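Side-chain contact in inner membrane protein (Salmonella typhimurium LT2, PDB 2QJV), which binds nickel in this crystal, belongs to the cupin-fold KduI/IolB family and is probably a sugar isomerase acting on glucuronate: residues A[19-23]-A[24-28]. The protein carries 2 engineered substitutions. Numbering follows the deposited sequence. Where two conformers were deposited one is given.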
loop_
_atom_site.group_PDB
_atom_site.type_symbol
_atom_site.label_atom_id
_atom_site.label_comp_id
_atom_site.label_asym_id
_atom_site.label_seq_id
_atom_site.Cartn_x
_atom_site.Cartn_y
_atom_site.Cartn_z
ATOM N N ILE A 19 -14.946 18.543 2.935
ATOM C CA ILE A 19 -14.108 18.268 1.777
ATOM C C ILE A 19 -13.751 19.602 1.147
ATOM O O ILE A 19 -14.631 20.372 0.760
ATOM C CB ILE A 19 -14.816 17.347 0.727
ATOM C CG1 ILE A 19 -15.449 16.113 1.401
ATOM C CG2 ILE A 19 -13.824 16.957 -0.410
ATOM C CD1 ILE A 19 -14.450 15.257 2.221
ATOM N N SER A 20 -12.455 19.885 1.055
ATOM C CA SER A 20 -11.975 21.156 0.513
ATOM C C SER A 20 -10.993 20.883 -0.599
ATOM O O SER A 20 -10.393 19.793 -0.651
ATOM C CB SER A 20 -11.302 21.977 1.623
ATOM O OG SER A 20 -10.106 21.396 2.105
ATOM N N PRO A 21 -10.804 21.866 -1.493
ATOM C CA PRO A 21 -9.738 21.683 -2.478
ATOM C C PRO A 21 -8.382 21.321 -1.830
ATOM O O PRO A 21 -7.653 20.458 -2.332
ATOM C CB PRO A 21 -9.716 23.030 -3.211
ATOM C CG PRO A 21 -11.098 23.545 -3.087
ATOM C CD PRO A 21 -11.555 23.118 -1.724
ATOM N N GLN A 22 -8.085 21.913 -0.671
ATOM C CA GLN A 22 -6.834 21.673 0.033
ATOM C C GLN A 22 -6.693 20.229 0.546
ATOM O O GLN A 22 -5.618 19.629 0.404
ATOM C CB GLN A 22 -6.670 22.675 1.185
ATOM C CG GLN A 22 -6.563 24.116 0.721
ATOM C CD GLN A 22 -7.867 24.902 0.751
ATOM O OE1 GLN A 22 -8.961 24.397 0.564
ATOM N NE2 GLN A 22 -7.728 26.183 1.072
ATOM N N ASN A 23 -7.766 19.661 1.104
ATOM C CA ASN A 23 -7.673 18.268 1.575
ATOM C C ASN A 23 -8.009 17.213 0.499
ATOM O O ASN A 23 -7.757 16.035 0.701
ATOM C CB ASN A 23 -8.459 18.069 2.936
ATOM C CG ASN A 23 -9.957 18.108 2.829
ATOM O OD1 ASN A 23 -10.573 17.782 1.792
ATOM N ND2 ASN A 23 -10.600 18.461 3.963
ATOM N N ALA A 24 -8.594 17.641 -0.626
ATOM C CA ALA A 24 -8.940 16.747 -1.743
ATOM C C ALA A 24 -7.792 16.645 -2.751
ATOM O O ALA A 24 -7.754 15.732 -3.555
ATOM C CB ALA A 24 -10.230 17.201 -2.421
ATOM N N GLY A 25 -6.822 17.553 -2.685
ATOM C CA GLY A 25 -5.724 17.529 -3.642
ATOM C C GLY A 25 -6.159 18.029 -5.021
ATOM O O GLY A 25 -5.692 17.544 -6.034
ATOM N N TRP A 26 -7.052 19.008 -5.042
ATOM C CA TRP A 26 -7.534 19.546 -6.308
ATOM C C TRP A 26 -7.769 21.082 -6.228
ATOM O O TRP A 26 -7.268 21.745 -5.304
ATOM C CB TRP A 26 -8.748 18.722 -6.817
ATOM C CG TRP A 26 -9.988 18.707 -6.048
ATOM C CD1 TRP A 26 -10.595 19.757 -5.363
ATOM C CD2 TRP A 26 -10.966 17.653 -6.066
ATOM N NE1 TRP A 26 -11.785 19.366 -4.883
ATOM C CE2 TRP A 26 -12.051 18.086 -5.284
ATOM C CE3 TRP A 26 -10.988 16.345 -6.608
ATOM C CZ2 TRP A 26 -13.186 17.283 -5.058
ATOM C CZ3 TRP A 26 -12.095 15.552 -6.373
ATOM C CH2 TRP A 26 -13.181 16.021 -5.597
ATOM N N GLU A 27 -8.500 21.643 -7.191
ATOM C CA GLU A 27 -8.555 23.109 -7.365
ATOM C C GLU A 27 -9.855 23.858 -7.185
ATOM O O GLU A 27 -9.826 25.062 -6.921
ATOM C CB GLU A 27 -8.031 23.389 -8.779
ATOM C CG GLU A 27 -6.578 23.054 -8.926
ATOM C CD GLU A 27 -6.094 23.045 -10.369
ATOM O OE1 GLU A 27 -6.353 24.037 -11.066
ATOM O OE2 GLU A 27 -5.434 22.060 -10.808
ATOM N N TYR A 28 -10.996 23.184 -7.297
ATOM C CA TYR A 28 -12.282 23.882 -7.318
ATOM C C TYR A 28 -13.315 23.486 -6.265
ATOM O O TYR A 28 -13.801 24.324 -5.513
ATOM C CB TYR A 28 -12.953 23.714 -8.717
ATOM C CG TYR A 28 -12.099 24.251 -9.867
ATOM C CD1 TYR A 28 -11.107 23.475 -10.455
ATOM C CD2 TYR A 28 -12.262 25.561 -10.330
ATOM C CE1 TYR A 28 -10.299 23.968 -11.478
ATOM C CE2 TYR A 28 -11.483 26.054 -11.358
ATOM C CZ TYR A 28 -10.513 25.257 -11.923
ATOM O OH TYR A 28 -9.723 25.767 -12.908
#
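A capped single helical turn, 21-24, links strand 16-19 to strand 30-35; Ser20 and Asn23 cap its start, and Pro21 O receives Trp26 N where the chain leaves it. Ser20 O accepts from Ala24 N at 2.8 Å. Pro21 O takes Trp26 N at 3.1 Å, on a lone pair and nearly straight (165°), plus a weak bond from Gly25 N. Gly25 leaves the helix with positive phi. Ser20 and Asn23 form a capping box. Asn23 N gives to Ser20 OG at 3.1 Å. Ser20 N gives to Asn23 OD1 at 2.9 Å, from above the carbonyl plane. Asn23 CG sits between its backbone N and carbonyl carbon (chi1 72°), which turns the amide back to Ser20. Trp26 folds its indole back toward the turn. Ala24 CB lies 3.5 Å above the ring plane, over its centre, and Trp26 CD1 approaches Pro21 CA at 3.6 Å. Pro21 CG rests near Tyr28 O at 3.7 Å. Trp26 NE1 bonds Val29 O, and the indole also packs on strand 181-193. Ser20 OG also hydrogen-bonds Glu27 OE2 of a neighbouring subunit, so the N-cap hydroxyl serves both the helix start and the subunit interface.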